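Local coordinates for protein aryl acylamidase (bacterium CSBL00001, PDB 4YJ6) that probably hydrolyses the amide bond of aryl acylamides, as a bacterial member of the amidase signature enzyme family, at residues V73-F87 / E123-G137. Residues are numbered along the deposited sequence; the frame is centred on the assembly and turned at random.
Sequences VGMLAGVPTLMKDLF and EDSLLLGQTNSPVYG
Glu123 grips the turn Gly74–Ala77 at two points: OE1, through its anti lone pair, takes the backbone N of selenomethionine Met75 at 2.8 Å (N-H...O 160°), and its carbonyl O takes Leu76 N. The side-chain bend at chi2 (-69°) brings the carboxylate back to that amide, with Met75 CE packed 3.5 Å from Glu123 CD. With an alanine here, the Met75 N-H would probably lose its acceptor and the CE methyl the group it packs on. Beside it, Asp124 OD2 receives Gly74 N on the anti side, 2.7 Å away, and also pairs with Arg66. Val79 O is held twice, Leu126 N and Ser125 OG (2.8 Å) arriving from opposite faces of its carbonyl plane.

From there strands 80-84 and 126-131 run parallel, 126-131 being the middle strand of a three-stranded mixed sheet. The register slips by one between Thr81–Leu127 and Met83–Gln130, a beta bulge at Leu128–Gly129; at Gly129's backbone angles a CB would jam against the Leu128 carbonyl O. Thr81 CG2 lies alongside Leu127 CD2 at a tight 3.5 Å, while Thr81 OG1 bonds Tyr116. Farther out, one water joins Asp85 OD2, weakly, to Gln130 OE1 (2.8 Å from the water), their planes 15° apart. Thr96 also bonds Asp85, and Pro94 O receives Gln130 NE2. Extended Lys84 passes Ser133 and delivers NZ to Ser163, Ser164 and Thr182, consistent with the lysine of the amidase-signature Ser-cisSer-Lys triad.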
loop_
_atom_site.group_PDB
_atom_site.type_symbol
_atom_site.label_atom_id
_atom_site.label_comp_id
_atom_site.label_asym_id
_atom_site.label_seq_id
_atom_site.Cartn_x
_atom_site.Cartn_y
_atom_site.Cartn_z
ATOM N N VAL A 73 -16.521 -22.699 5.533
ATOM C CA VAL A 73 -15.223 -22.133 5.202
ATOM C C VAL A 73 -15.434 -20.670 4.786
ATOM O O VAL A 73 -16.549 -20.247 4.467
ATOM C CB VAL A 73 -14.478 -22.921 4.089
ATOM C CG1 VAL A 73 -14.211 -24.387 4.552
ATOM C CG2 VAL A 73 -15.252 -22.909 2.781
ATOM N N GLY A 74 -14.352 -19.901 4.808
ATOM C CA GLY A 74 -14.463 -18.467 4.622
ATOM C C GLY A 74 -14.508 -18.012 3.174
ATOM O O GLY A 74 -14.341 -18.785 2.220
HETATM N N MSE A 75 -14.736 -16.717 2.997
HETATM C CA MSE A 75 -14.991 -16.218 1.649
HETATM C C MSE A 75 -13.717 -16.122 0.790
HETATM O O MSE A 75 -13.793 -15.920 -0.430
HETATM C CB MSE A 75 -15.729 -14.878 1.717
HETATM C CG MSE A 75 -14.902 -13.671 1.940
HETATM SE SE MSE A 75 -16.147 -12.083 2.065
HETATM C CE MSE A 75 -16.786 -12.685 3.858
ATOM N N LEU A 76 -12.544 -16.214 1.417
ATOM C CA LEU A 76 -11.278 -16.248 0.679
ATOM C C LEU A 76 -10.592 -17.600 0.890
ATOM O O LEU A 76 -9.377 -17.715 0.844
ATOM C CB LEU A 76 -10.345 -15.117 1.137
ATOM C CG LEU A 76 -10.825 -13.728 0.709
ATOM C CD1 LEU A 76 -9.838 -12.681 1.273
ATOM C CD2 LEU A 76 -10.882 -13.613 -0.782
ATOM N N ALA A 77 -11.380 -18.642 1.098
ATOM C CA ALA A 77 -10.781 -19.929 1.433
ATOM C C ALA A 77 -9.723 -20.392 0.427
ATOM O O ALA A 77 -9.999 -20.593 -0.770
ATOM C CB ALA A 77 -11.892 -21.020 1.603
ATOM N N GLY A 78 -8.507 -20.554 0.927
ATOM C CA GLY A 78 -7.410 -21.078 0.136
ATOM C C GLY A 78 -6.575 -20.024 -0.586
ATOM O O GLY A 78 -5.579 -20.354 -1.193
ATOM N N VAL A 79 -6.971 -18.759 -0.529
ATOM C CA VAL A 79 -6.207 -17.732 -1.241
ATOM C C VAL A 79 -4.913 -17.482 -0.484
ATOM O O VAL A 79 -4.958 -17.117 0.684
ATOM C CB VAL A 79 -7.012 -16.426 -1.298
ATOM C CG1 VAL A 79 -6.140 -15.267 -1.882
ATOM C CG2 VAL A 79 -8.257 -16.633 -2.125
ATOM N N PRO A 80 -3.746 -17.633 -1.137
ATOM C CA PRO A 80 -2.481 -17.411 -0.430
ATOM C C PRO A 80 -2.113 -15.940 -0.389
ATOM O O PRO A 80 -2.332 -15.245 -1.371
ATOM C CB PRO A 80 -1.470 -18.176 -1.278
ATOM C CG PRO A 80 -2.016 -18.075 -2.694
ATOM C CD PRO A 80 -3.543 -18.086 -2.531
ATOM N N THR A 81 -1.536 -15.478 0.711
ATOM C CA THR A 81 -1.168 -14.071 0.773
ATOM C C THR A 81 -0.036 -13.903 1.783
ATOM O O THR A 81 0.343 -14.867 2.470
ATOM C CB THR A 81 -2.402 -13.183 1.146
ATOM O OG1 THR A 81 -2.052 -11.798 0.958
ATOM C CG2 THR A 81 -2.817 -13.387 2.618
ATOM N N LEU A 82 0.540 -12.706 1.847
ATOM C CA LEU A 82 1.541 -12.388 2.872
ATOM C C LEU A 82 1.226 -11.014 3.471
ATOM O O LEU A 82 0.622 -10.165 2.772
ATOM C CB LEU A 82 2.959 -12.363 2.279
ATOM C CG LEU A 82 3.587 -13.707 1.903
ATOM C CD1 LEU A 82 3.110 -14.186 0.532
ATOM C CD2 LEU A 82 5.102 -13.553 1.895
HETATM N N MSE A 83 1.607 -10.809 4.734
HETATM C CA MSE A 83 1.343 -9.508 5.399
HETATM C C MSE A 83 2.654 -8.728 5.304
HETATM O O MSE A 83 3.714 -9.271 4.884
HETATM C CB MSE A 83 0.945 -9.710 6.863
HETATM C CG MSE A 83 2.139 -10.237 7.634
HETATM SE SE MSE A 83 1.741 -10.319 9.494
HETATM C CE MSE A 83 1.407 -8.443 9.903
ATOM N N LYS A 84 2.589 -7.463 5.701
ATOM C CA LYS A 84 3.755 -6.565 5.624
ATOM C C LYS A 84 4.491 -6.459 6.962
ATOM O O LYS A 84 3.863 -6.278 8.022
ATOM C CB LYS A 84 3.245 -5.186 5.215
ATOM C CG LYS A 84 4.333 -4.083 5.173
ATOM C CD LYS A 84 3.666 -2.814 4.627
ATOM C CE LYS A 84 4.610 -1.633 4.763
ATOM N NZ LYS A 84 3.976 -0.406 4.235
ATOM N N ASP A 85 5.822 -6.499 6.913
ATOM C CA ASP A 85 6.638 -6.352 8.113
ATOM C C ASP A 85 6.858 -4.863 8.493
ATOM O O ASP A 85 7.986 -4.357 8.453
ATOM C CB ASP A 85 7.996 -7.057 7.861
ATOM C CG ASP A 85 8.925 -6.986 9.065
ATOM O OD1 ASP A 85 8.426 -6.744 10.190
ATOM O OD2 ASP A 85 10.156 -7.226 8.864
ATOM N N LEU A 86 5.790 -4.168 8.885
ATOM C CA LEU A 86 5.904 -2.799 9.373
ATOM C C LEU A 86 4.825 -2.646 10.443
ATOM O O LEU A 86 3.635 -2.638 10.122
ATOM C CB LEU A 86 5.707 -1.772 8.231
ATOM C CG LEU A 86 5.719 -0.321 8.731
ATOM C CD1 LEU A 86 7.076 0.020 9.416
ATOM C CD2 LEU A 86 5.461 0.637 7.554
ATOM N N PHE A 87 5.263 -2.600 11.708
ATOM C CA PHE A 87 4.361 -2.721 12.853
ATOM C C PHE A 87 3.487 -3.974 12.728
ATOM O O PHE A 87 2.330 -3.993 13.150
ATOM C CB PHE A 87 3.540 -1.451 13.035
ATOM C CG PHE A 87 4.396 -0.261 13.376
ATOM C CD1 PHE A 87 4.859 -0.084 14.688
ATOM C CD2 PHE A 87 4.793 0.635 12.391
ATOM C CE1 PHE A 87 5.662 0.988 15.018
ATOM C CE2 PHE A 87 5.607 1.731 12.713
ATOM C CZ PHE A 87 6.034 1.910 14.013
ATOM N N GLU A 123 -11.182 -15.270 7.185
ATOM C CA GLU A 123 -11.983 -15.755 6.075
ATOM C C GLU A 123 -11.203 -16.787 5.244
ATOM O O GLU A 123 -11.471 -16.999 4.061
ATOM C CB GLU A 123 -12.450 -14.562 5.230
ATOM C CG GLU A 123 -13.492 -13.727 5.981
ATOM C CD GLU A 123 -14.836 -14.428 6.177
ATOM O OE1 GLU A 123 -15.179 -15.352 5.418
ATOM O OE2 GLU A 123 -15.576 -14.035 7.111
ATOM N N ASP A 124 -10.262 -17.458 5.922
ATOM C CA ASP A 124 -9.544 -18.611 5.399
ATOM C C ASP A 124 -8.565 -18.344 4.268
ATOM O O ASP A 124 -8.145 -19.252 3.586
ATOM C CB ASP A 124 -10.514 -19.744 5.034
ATOM C CG ASP A 124 -11.032 -20.475 6.266
ATOM O OD1 ASP A 124 -10.237 -20.661 7.228
ATOM O OD2 ASP A 124 -12.225 -20.845 6.248
ATOM N N SER A 125 -8.119 -17.095 4.116
ATOM C CA SER A 125 -6.923 -16.857 3.346
ATOM C C SER A 125 -5.748 -17.449 4.129
ATOM O O SER A 125 -5.756 -17.476 5.373
ATOM C CB SER A 125 -6.770 -15.326 3.096
ATOM O OG SER A 125 -5.561 -15.037 2.410
ATOM N N LEU A 126 -4.758 -17.961 3.403
ATOM C CA LEU A 126 -3.604 -18.645 4.020
ATOM C C LEU A 126 -2.394 -17.709 4.015
ATOM O O LEU A 126 -1.920 -17.309 2.945
ATOM C CB LEU A 126 -3.291 -19.909 3.206
ATOM C CG LEU A 126 -4.458 -20.908 3.293
ATOM C CD1 LEU A 126 -4.331 -22.016 2.215
ATOM C CD2 LEU A 126 -4.532 -21.502 4.716
ATOM N N LEU A 127 -1.903 -17.368 5.200
ATOM C CA LEU A 127 -0.772 -16.451 5.340
ATOM C C LEU A 127 0.546 -17.197 5.243
ATOM O O LEU A 127 0.843 -18.084 6.068
ATOM C CB LEU A 127 -0.820 -15.734 6.687
ATOM C CG LEU A 127 -2.076 -14.931 6.980
ATOM C CD1 LEU A 127 -2.056 -14.429 8.453
ATOM C CD2 LEU A 127 -2.120 -13.808 6.020
ATOM N N LEU A 128 1.357 -16.826 4.271
ATOM C CA LEU A 128 2.607 -17.548 4.003
ATOM C C LEU A 128 3.833 -16.885 4.632
ATOM O O LEU A 128 4.912 -17.476 4.630
ATOM C CB LEU A 128 2.844 -17.725 2.479
ATOM C CG LEU A 128 2.351 -19.139 2.087
ATOM C CD1 LEU A 128 0.836 -19.133 1.994
ATOM C CD2 LEU A 128 2.960 -19.633 0.812
ATOM N N GLY A 129 3.690 -15.670 5.159
ATOM C CA GLY A 129 4.846 -14.939 5.681
ATOM C C GLY A 129 4.684 -13.427 5.625
ATOM O O GLY A 129 3.554 -12.940 5.566
ATOM N N GLN A 130 5.809 -12.703 5.650
ATOM C CA GLN A 130 5.805 -11.226 5.674
ATOM C C GLN A 130 6.664 -10.667 4.566
ATOM O O GLN A 130 7.635 -11.307 4.146
ATOM C CB GLN A 130 6.390 -10.708 6.983
ATOM C CG GLN A 130 5.646 -11.189 8.227
ATOM C CD GLN A 130 6.332 -10.729 9.496
ATOM O OE1 GLN A 130 7.566 -10.640 9.538
ATOM N NE2 GLN A 130 5.555 -10.473 10.548
ATOM N N THR A 131 6.336 -9.447 4.141
ATOM C CA THR A 131 7.039 -8.763 3.077
ATOM C C THR A 131 7.851 -7.564 3.569
ATOM O O THR A 131 7.546 -6.963 4.600
ATOM C CB THR A 131 6.029 -8.263 2.002
ATOM O OG1 THR A 131 5.016 -7.486 2.655
ATOM C CG2 THR A 131 5.362 -9.458 1.304
ATOM N N ASN A 132 8.874 -7.194 2.787
ATOM C CA ASN A 132 9.855 -6.170 3.176
ATOM C C ASN A 132 9.283 -4.743 3.156
ATOM O O ASN A 132 8.447 -4.424 2.300
ATOM C CB ASN A 132 11.011 -6.223 2.169
ATOM C CG ASN A 132 12.307 -5.628 2.709
ATOM O OD1 ASN A 132 12.497 -5.493 3.895
ATOM N ND2 ASN A 132 13.211 -5.269 1.795
ATOM N N SER A 133 9.780 -3.915 4.080
ATOM C CA SER A 133 9.459 -2.483 4.177
ATOM C C SER A 133 10.772 -1.770 4.527
ATOM O O SER A 133 11.654 -2.379 5.139
ATOM C CB SER A 133 8.407 -2.264 5.312
ATOM O OG SER A 133 8.259 -0.873 5.691
ATOM N N PRO A 134 10.904 -0.482 4.156
ATOM C CA PRO A 134 11.975 0.362 4.682
ATOM C C PRO A 134 11.769 0.626 6.171
ATOM O O PRO A 134 10.658 0.468 6.718
ATOM C CB PRO A 134 11.789 1.681 3.915
ATOM C CG PRO A 134 10.285 1.754 3.719
ATOM C CD PRO A 134 9.930 0.298 3.361
ATOM N N VAL A 135 12.840 1.025 6.838
ATOM C CA VAL A 135 12.819 1.210 8.282
ATOM C C VAL A 135 11.739 2.207 8.679
ATOM O O VAL A 135 11.677 3.302 8.151
ATOM C CB VAL A 135 14.204 1.689 8.810
ATOM C CG1 VAL A 135 14.100 2.164 10.262
ATOM C CG2 VAL A 135 15.273 0.569 8.624
ATOM N N TYR A 136 10.877 1.788 9.602
ATOM C CA TYR A 136 9.787 2.626 10.121
ATOM C C TYR A 136 8.873 3.157 9.006
ATOM O O TYR A 136 8.123 4.122 9.216
ATOM C CB TYR A 136 10.338 3.792 10.973
ATOM C CG TYR A 136 10.554 3.448 12.440
ATOM C CD1 TYR A 136 9.483 3.092 13.232
ATOM C CD2 TYR A 136 11.833 3.492 13.036
ATOM C CE1 TYR A 136 9.652 2.781 14.583
ATOM C CE2 TYR A 136 12.013 3.187 14.379
ATOM C CZ TYR A 136 10.922 2.828 15.142
ATOM O OH TYR A 136 11.054 2.515 16.477
ATOM N N GLY A 137 8.877 2.492 7.854
ATOM C CA GLY A 137 8.061 2.936 6.721
ATOM C C GLY A 137 8.477 4.295 6.150
ATOM O O GLY A 137 7.756 4.856 5.340
HETATM O O HOH W 1 2.361 -7.930 2.239
HETATM O O HOH W 2 10.913 -5.619 6.519
HETATM O O HOH W 3 10.229 -9.847 9.909
#